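Long-range contact in GDP-L-fucose synthase (Campylobacter jejuni subsp. jejuni serotype O:2, PDB 7M13), which binds NADPH and makes GDP-D-glycero-L-gluco-heptose for the capsular polysaccharide, as a member of the fucose synthase subfamily of NAD(P)-dependent epimerases/dehydratases: residues N101-Y113 with L250-D262. Sequence-based numbering, arbitrary orientation.
Sequences NNVKKLVFFGSGY and LADVAIYTMQNID. With NAP (NADP nicotinamide-adenine-dinucleotide phosphate), chain E.
V107 CG2 packs against M258 CE at 3.8 Å, with T257 CG2 beside it, in the apolar centre between strand 105-111 and helix 247-260. M258 bends at chi2 (-60°), which folds its thioether back against the strand, SD 3.7 Å from K105 CB. Toward the cofactor, A254 CB meets the F109 ring at its edge, 3.9 Å from CZ, while L250 CD2 comes obliquely to F109 CE1 at 3.7 Å; F109 CB lies against the nicotinamide ribose of NADP. At the other end K105 reaches, extended beyond CG, to the carbonyls at the C-terminal end of the helix, where four acceptors share the three N-H groups of its ammonium. K105 NZ bonds to T257 O (3.0 Å) close to the carbonyl plane, but to M258 O and I261 O from well above theirs. The fourth partner is D262 OD1, 2.6 Å from K105 NZ, in a salt bridge approached from above the carboxylate plane. A positive charge here probably interacts favourably with the helix dipole. Strand and helix run roughly antiparallel, the segment axes at 149° and 8.9 Å apart, as in the layered Rossmann fold: the helix covers one sheet face, M258 also touching F65 of strand 63-66 and T257 L165 of strand 162-171, while F108 faces helix 138-158 on the opposite side.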
loop_
_atom_site.group_PDB
_atom_site.type_symbol
_atom_site.label_atom_id
_atom_site.label_comp_id
_atom_site.label_asym_id
_atom_site.label_seq_id
_atom_site.Cartn_x
_atom_site.Cartn_y
_atom_site.Cartn_z
ATOM N N ASN B 101 18.018 -6.013 -11.785
ATOM C CA ASN B 101 18.682 -6.144 -13.112
ATOM C C ASN B 101 19.263 -4.803 -13.559
ATOM O O ASN B 101 19.598 -4.662 -14.743
ATOM C CB ASN B 101 17.731 -6.768 -14.118
ATOM C CG ASN B 101 17.459 -8.224 -13.803
ATOM O OD1 ASN B 101 18.250 -9.132 -14.127
ATOM N ND2 ASN B 101 16.399 -8.467 -13.057
ATOM N N ASN B 102 19.470 -3.868 -12.635
ATOM C CA ASN B 102 20.313 -2.667 -12.834
ATOM C C ASN B 102 19.736 -1.773 -13.924
ATOM O O ASN B 102 20.463 -1.157 -14.711
ATOM C CB ASN B 102 21.767 -3.086 -13.093
ATOM C CG ASN B 102 22.276 -3.891 -11.918
ATOM O OD1 ASN B 102 22.390 -3.352 -10.819
ATOM N ND2 ASN B 102 22.475 -5.184 -12.109
ATOM N N VAL B 103 18.411 -1.718 -14.034
ATOM C CA VAL B 103 17.727 -0.699 -14.863
ATOM C C VAL B 103 18.262 0.671 -14.441
ATOM O O VAL B 103 18.453 0.929 -13.244
ATOM C CB VAL B 103 16.207 -0.809 -14.686
ATOM C CG1 VAL B 103 15.525 0.497 -15.098
ATOM C CG2 VAL B 103 15.658 -2.011 -15.423
ATOM N N LYS B 104 18.578 1.521 -15.418
ATOM C CA LYS B 104 19.094 2.866 -15.116
ATOM C C LYS B 104 17.998 3.777 -14.576
ATOM O O LYS B 104 18.225 4.417 -13.554
ATOM C CB LYS B 104 19.739 3.459 -16.362
ATOM C CG LYS B 104 20.936 2.663 -16.816
ATOM C CD LYS B 104 21.596 3.186 -18.064
ATOM C CE LYS B 104 22.892 2.460 -18.368
ATOM N NZ LYS B 104 22.655 1.060 -18.823
ATOM N N LYS B 105 16.850 3.832 -15.231
ATOM C CA LYS B 105 15.769 4.713 -14.789
ATOM C C LYS B 105 14.421 4.115 -15.168
ATOM O O LYS B 105 14.332 3.390 -16.172
ATOM C CB LYS B 105 15.939 6.045 -15.485
ATOM C CG LYS B 105 15.485 7.246 -14.734
ATOM C CD LYS B 105 16.242 8.459 -15.265
ATOM C CE LYS B 105 15.478 9.656 -14.829
ATOM N NZ LYS B 105 16.204 10.865 -15.217
ATOM N N LEU B 106 13.415 4.386 -14.345
ATOM C CA LEU B 106 12.045 3.898 -14.540
ATOM C C LEU B 106 11.092 5.054 -14.308
ATOM O O LEU B 106 11.345 5.846 -13.396
ATOM C CB LEU B 106 11.795 2.763 -13.534
ATOM C CG LEU B 106 10.401 2.117 -13.527
ATOM C CD1 LEU B 106 10.511 0.641 -13.143
ATOM C CD2 LEU B 106 9.466 2.838 -12.575
ATOM N N VAL B 107 10.051 5.116 -15.125
ATOM C CA VAL B 107 8.925 6.055 -14.914
ATOM C C VAL B 107 7.662 5.246 -14.711
ATOM O O VAL B 107 7.377 4.336 -15.488
ATOM C CB VAL B 107 8.773 7.028 -16.081
ATOM C CG1 VAL B 107 7.452 7.791 -15.984
ATOM C CG2 VAL B 107 9.954 7.968 -16.143
ATOM N N PHE B 108 6.967 5.505 -13.617
ATOM C CA PHE B 108 5.693 4.879 -13.245
ATOM C C PHE B 108 4.616 5.953 -13.321
ATOM O O PHE B 108 4.875 7.112 -12.984
ATOM C CB PHE B 108 5.780 4.307 -11.827
ATOM C CG PHE B 108 4.478 3.843 -11.230
ATOM C CD1 PHE B 108 3.747 2.841 -11.846
ATOM C CD2 PHE B 108 4.048 4.331 -10.012
ATOM C CE1 PHE B 108 2.557 2.395 -11.304
ATOM C CE2 PHE B 108 2.851 3.893 -9.478
ATOM C CZ PHE B 108 2.111 2.941 -10.137
ATOM N N PHE B 109 3.390 5.589 -13.622
ATOM C CA PHE B 109 2.262 6.550 -13.703
ATOM C C PHE B 109 1.294 6.299 -12.558
ATOM O O PHE B 109 0.785 5.155 -12.366
ATOM C CB PHE B 109 1.572 6.462 -15.047
ATOM C CG PHE B 109 2.494 6.826 -16.175
ATOM C CD1 PHE B 109 2.707 8.157 -16.506
ATOM C CD2 PHE B 109 3.265 5.856 -16.787
ATOM C CE1 PHE B 109 3.592 8.487 -17.520
ATOM C CE2 PHE B 109 4.151 6.199 -17.796
ATOM C CZ PHE B 109 4.329 7.518 -18.140
ATOM N N GLY B 110 1.023 7.344 -11.775
ATOM C CA GLY B 110 -0.017 7.332 -10.758
ATOM C C GLY B 110 -1.298 7.974 -11.254
ATOM O O GLY B 110 -1.314 8.546 -12.362
ATOM N N SER B 111 -2.326 7.908 -10.429
ATOM C CA SER B 111 -3.671 8.442 -10.696
ATOM C C SER B 111 -4.019 9.425 -9.595
ATOM O O SER B 111 -3.649 9.180 -8.436
ATOM C CB SER B 111 -4.685 7.304 -10.769
ATOM O OG SER B 111 -5.997 7.787 -10.605
ATOM N N GLY B 112 -4.799 10.439 -9.925
ATOM C CA GLY B 112 -5.372 11.355 -8.931
ATOM C C GLY B 112 -6.209 10.629 -7.901
ATOM O O GLY B 112 -6.498 11.207 -6.870
ATOM N N TYR B 113 -6.642 9.389 -8.154
ATOM C CA TYR B 113 -7.386 8.620 -7.132
ATOM C C TYR B 113 -6.464 8.301 -5.958
ATOM O O TYR B 113 -6.996 7.849 -4.913
ATOM C CB TYR B 113 -7.973 7.334 -7.706
ATOM C CG TYR B 113 -9.187 7.529 -8.586
ATOM C CD1 TYR B 113 -10.311 8.205 -8.137
ATOM C CD2 TYR B 113 -9.221 6.985 -9.849
ATOM C CE1 TYR B 113 -11.438 8.346 -8.930
ATOM C CE2 TYR B 113 -10.337 7.121 -10.660
ATOM C CZ TYR B 113 -11.439 7.816 -10.203
ATOM O OH TYR B 113 -12.532 7.929 -11.006
ATOM N N LEU B 250 1.721 13.449 -22.380
ATOM C CA LEU B 250 2.182 12.431 -21.411
ATOM C C LEU B 250 3.510 11.838 -21.901
ATOM O O LEU B 250 4.480 11.766 -21.132
ATOM C CB LEU B 250 1.121 11.348 -21.217
ATOM C CG LEU B 250 1.546 10.264 -20.240
ATOM C CD1 LEU B 250 0.338 9.640 -19.570
ATOM C CD2 LEU B 250 2.394 9.209 -20.926
ATOM N N ALA B 251 3.595 11.465 -23.182
ATOM C CA ALA B 251 4.846 10.886 -23.705
ATOM C C ALA B 251 5.966 11.917 -23.582
ATOM O O ALA B 251 7.074 11.599 -23.130
ATOM C CB ALA B 251 4.646 10.430 -25.119
ATOM N N ASP B 252 5.695 13.176 -23.937
ATOM C CA ASP B 252 6.729 14.247 -23.873
ATOM C C ASP B 252 7.262 14.389 -22.446
ATOM O O ASP B 252 8.484 14.476 -22.279
ATOM C CB ASP B 252 6.227 15.631 -24.290
ATOM C CG ASP B 252 6.133 15.840 -25.787
ATOM O OD1 ASP B 252 6.611 14.947 -26.519
ATOM O OD2 ASP B 252 5.597 16.904 -26.201
ATOM N N VAL B 253 6.382 14.468 -21.446
ATOM C CA VAL B 253 6.865 14.710 -20.058
ATOM C C VAL B 253 7.544 13.431 -19.548
ATOM O O VAL B 253 8.507 13.528 -18.808
ATOM C CB VAL B 253 5.800 15.251 -19.070
ATOM C CG1 VAL B 253 4.661 14.276 -18.831
ATOM C CG2 VAL B 253 6.442 15.702 -17.773
ATOM N N ALA B 254 7.060 12.257 -19.948
ATOM C CA ALA B 254 7.719 10.997 -19.545
ATOM C C ALA B 254 9.132 10.934 -20.108
ATOM O O ALA B 254 10.092 10.611 -19.368
ATOM C CB ALA B 254 6.869 9.824 -19.957
ATOM N N ILE B 255 9.304 11.331 -21.374
ATOM C CA ILE B 255 10.659 11.323 -21.975
ATOM C C ILE B 255 11.493 12.454 -21.364
ATOM O O ILE B 255 12.687 12.292 -21.048
ATOM C CB ILE B 255 10.582 11.405 -23.504
ATOM C CG1 ILE B 255 9.907 10.156 -24.070
ATOM C CG2 ILE B 255 11.990 11.611 -24.033
ATOM C CD1 ILE B 255 9.440 10.297 -25.496
ATOM N N TYR B 256 10.897 13.620 -21.131
ATOM C CA TYR B 256 11.624 14.719 -20.469
ATOM C C TYR B 256 12.134 14.287 -19.088
ATOM O O TYR B 256 13.255 14.617 -18.680
ATOM C CB TYR B 256 10.721 15.944 -20.335
ATOM C CG TYR B 256 11.398 17.096 -19.667
ATOM C CD1 TYR B 256 12.122 17.999 -20.421
ATOM C CD2 TYR B 256 11.327 17.290 -18.293
ATOM C CE1 TYR B 256 12.781 19.052 -19.810
ATOM C CE2 TYR B 256 11.995 18.325 -17.674
ATOM C CZ TYR B 256 12.723 19.210 -18.446
ATOM O OH TYR B 256 13.383 20.266 -17.861
ATOM N N THR B 257 11.285 13.583 -18.347
ATOM C CA THR B 257 11.656 13.051 -17.019
ATOM C C THR B 257 12.862 12.145 -17.180
ATOM O O THR B 257 13.817 12.308 -16.450
ATOM C CB THR B 257 10.482 12.289 -16.376
ATOM O OG1 THR B 257 9.375 13.178 -16.196
ATOM C CG2 THR B 257 10.831 11.871 -14.956
ATOM N N MET B 258 12.804 11.167 -18.083
ATOM C CA MET B 258 13.961 10.268 -18.269
ATOM C C MET B 258 15.218 11.096 -18.534
ATOM O O MET B 258 16.283 10.779 -17.993
ATOM C CB MET B 258 13.756 9.341 -19.474
ATOM C CG MET B 258 12.811 8.253 -19.230
ATOM S SD MET B 258 13.358 7.168 -17.847
ATOM C CE MET B 258 12.324 5.753 -18.199
ATOM N N GLN B 259 15.107 12.129 -19.369
ATOM C CA GLN B 259 16.316 12.809 -19.853
ATOM C C GLN B 259 16.800 13.856 -18.864
ATOM O O GLN B 259 17.954 14.304 -19.022
ATOM C CB GLN B 259 16.074 13.459 -21.217
ATOM C CG GLN B 259 15.732 12.492 -22.312
ATOM C CD GLN B 259 16.788 11.438 -22.508
ATOM O OE1 GLN B 259 16.972 10.565 -21.671
ATOM N NE2 GLN B 259 17.438 11.458 -23.661
ATOM N N ASN B 260 15.971 14.306 -17.914
ATOM C CA ASN B 260 16.290 15.558 -17.172
ATOM C C ASN B 260 16.038 15.459 -15.665
ATOM O O ASN B 260 16.632 16.272 -14.933
ATOM C CB ASN B 260 15.488 16.751 -17.697
ATOM C CG ASN B 260 15.905 17.104 -19.106
ATOM O OD1 ASN B 260 16.982 17.660 -19.314
ATOM N ND2 ASN B 260 15.117 16.681 -20.075
ATOM N N ILE B 261 15.133 14.604 -15.195
ATOM C CA ILE B 261 14.673 14.658 -13.779
ATOM C C ILE B 261 15.153 13.392 -13.089
ATOM O O ILE B 261 14.676 12.297 -13.403
ATOM C CB ILE B 261 13.154 14.823 -13.682
ATOM C CG1 ILE B 261 12.681 16.104 -14.359
ATOM C CG2 ILE B 261 12.753 14.781 -12.209
ATOM C CD1 ILE B 261 11.193 16.202 -14.462
ATOM N N ASP B 262 16.090 13.562 -12.169
ATOM C CA ASP B 262 16.654 12.478 -11.358
ATOM C C ASP B 262 16.149 12.629 -9.920
ATOM O O ASP B 262 15.695 13.700 -9.524
ATOM C CB ASP B 262 18.174 12.488 -11.482
ATOM C CG ASP B 262 18.642 12.237 -12.918
ATOM O OD1 ASP B 262 18.138 11.277 -13.565
ATOM O OD2 ASP B 262 19.512 13.005 -13.406
HETATM P PA NAP E . -4.616 1.280 -20.643
HETATM O O1A NAP E . -5.746 0.825 -19.768
HETATM O O2A NAP E . -4.979 1.940 -21.951
HETATM O O5B NAP E . -3.646 0.100 -21.009
HETATM C C5B NAP E . -3.150 -0.778 -19.999
HETATM C C4B NAP E . -2.333 -1.819 -20.697
HETATM O O4B NAP E . -1.747 -2.656 -19.671
HETATM C C3B NAP E . -3.136 -2.751 -21.628
HETATM O O3B NAP E . -2.542 -2.760 -22.921
HETATM C C2B NAP E . -3.092 -4.096 -20.911
HETATM O O2B NAP E . -2.999 -5.216 -21.793
HETATM C C1B NAP E . -1.790 -3.992 -20.126
HETATM N N9A NAP E . -1.783 -4.888 -18.989
HETATM C C8A NAP E . -2.636 -4.906 -17.928
HETATM N N7A NAP E . -2.450 -5.916 -17.112
HETATM C C5A NAP E . -1.409 -6.618 -17.682
HETATM C C6A NAP E . -0.754 -7.802 -17.298
HETATM N N6A NAP E . -1.094 -8.536 -16.233
HETATM N N1A NAP E . 0.240 -8.235 -18.104
HETATM C C2A NAP E . 0.560 -7.518 -19.190
HETATM N N3A NAP E . 0.005 -6.395 -19.649
HETATM C C4A NAP E . -0.989 -6.001 -18.843
HETATM O O3 NAP E . -3.689 2.270 -19.799
HETATM P PN NAP E . -3.581 3.846 -19.904
HETATM O O1N NAP E . -4.949 4.407 -19.878
HETATM O O2N NAP E . -2.682 4.137 -21.040
HETATM O O5D NAP E . -2.839 4.180 -18.515
HETATM C C5D NAP E . -1.434 4.262 -18.450
HETATM C C4D NAP E . -1.061 4.629 -17.041
HETATM O O4D NAP E . -1.589 5.945 -16.721
HETATM C C3D NAP E . -1.591 3.675 -15.962
HETATM O O3D NAP E . -0.652 3.554 -14.884
HETATM C C2D NAP E . -2.846 4.381 -15.532
HETATM O O2D NAP E . -3.322 3.974 -14.253
HETATM C C1D NAP E . -2.408 5.831 -15.560
HETATM N N1N NAP E . -3.575 6.738 -15.635
HETATM C C2N NAP E . -4.435 6.718 -16.698
HETATM C C3N NAP E . -5.544 7.494 -16.702
HETATM C C7N NAP E . -6.520 7.502 -17.824
HETATM O O7N NAP E . -7.418 8.369 -17.833
HETATM N N7N NAP E . -6.382 6.584 -18.777
HETATM C C4N NAP E . -5.796 8.406 -15.605
HETATM C C5N NAP E . -4.824 8.407 -14.535
HETATM C C6N NAP E . -3.837 7.565 -14.544
HETATM P P2B NAP E . -4.317 -5.773 -22.547
HETATM O O1X NAP E . -4.547 -4.774 -23.646
HETATM O O2X NAP E . -5.412 -5.912 -21.584
HETATM O O3X NAP E . -3.874 -7.154 -23.066
#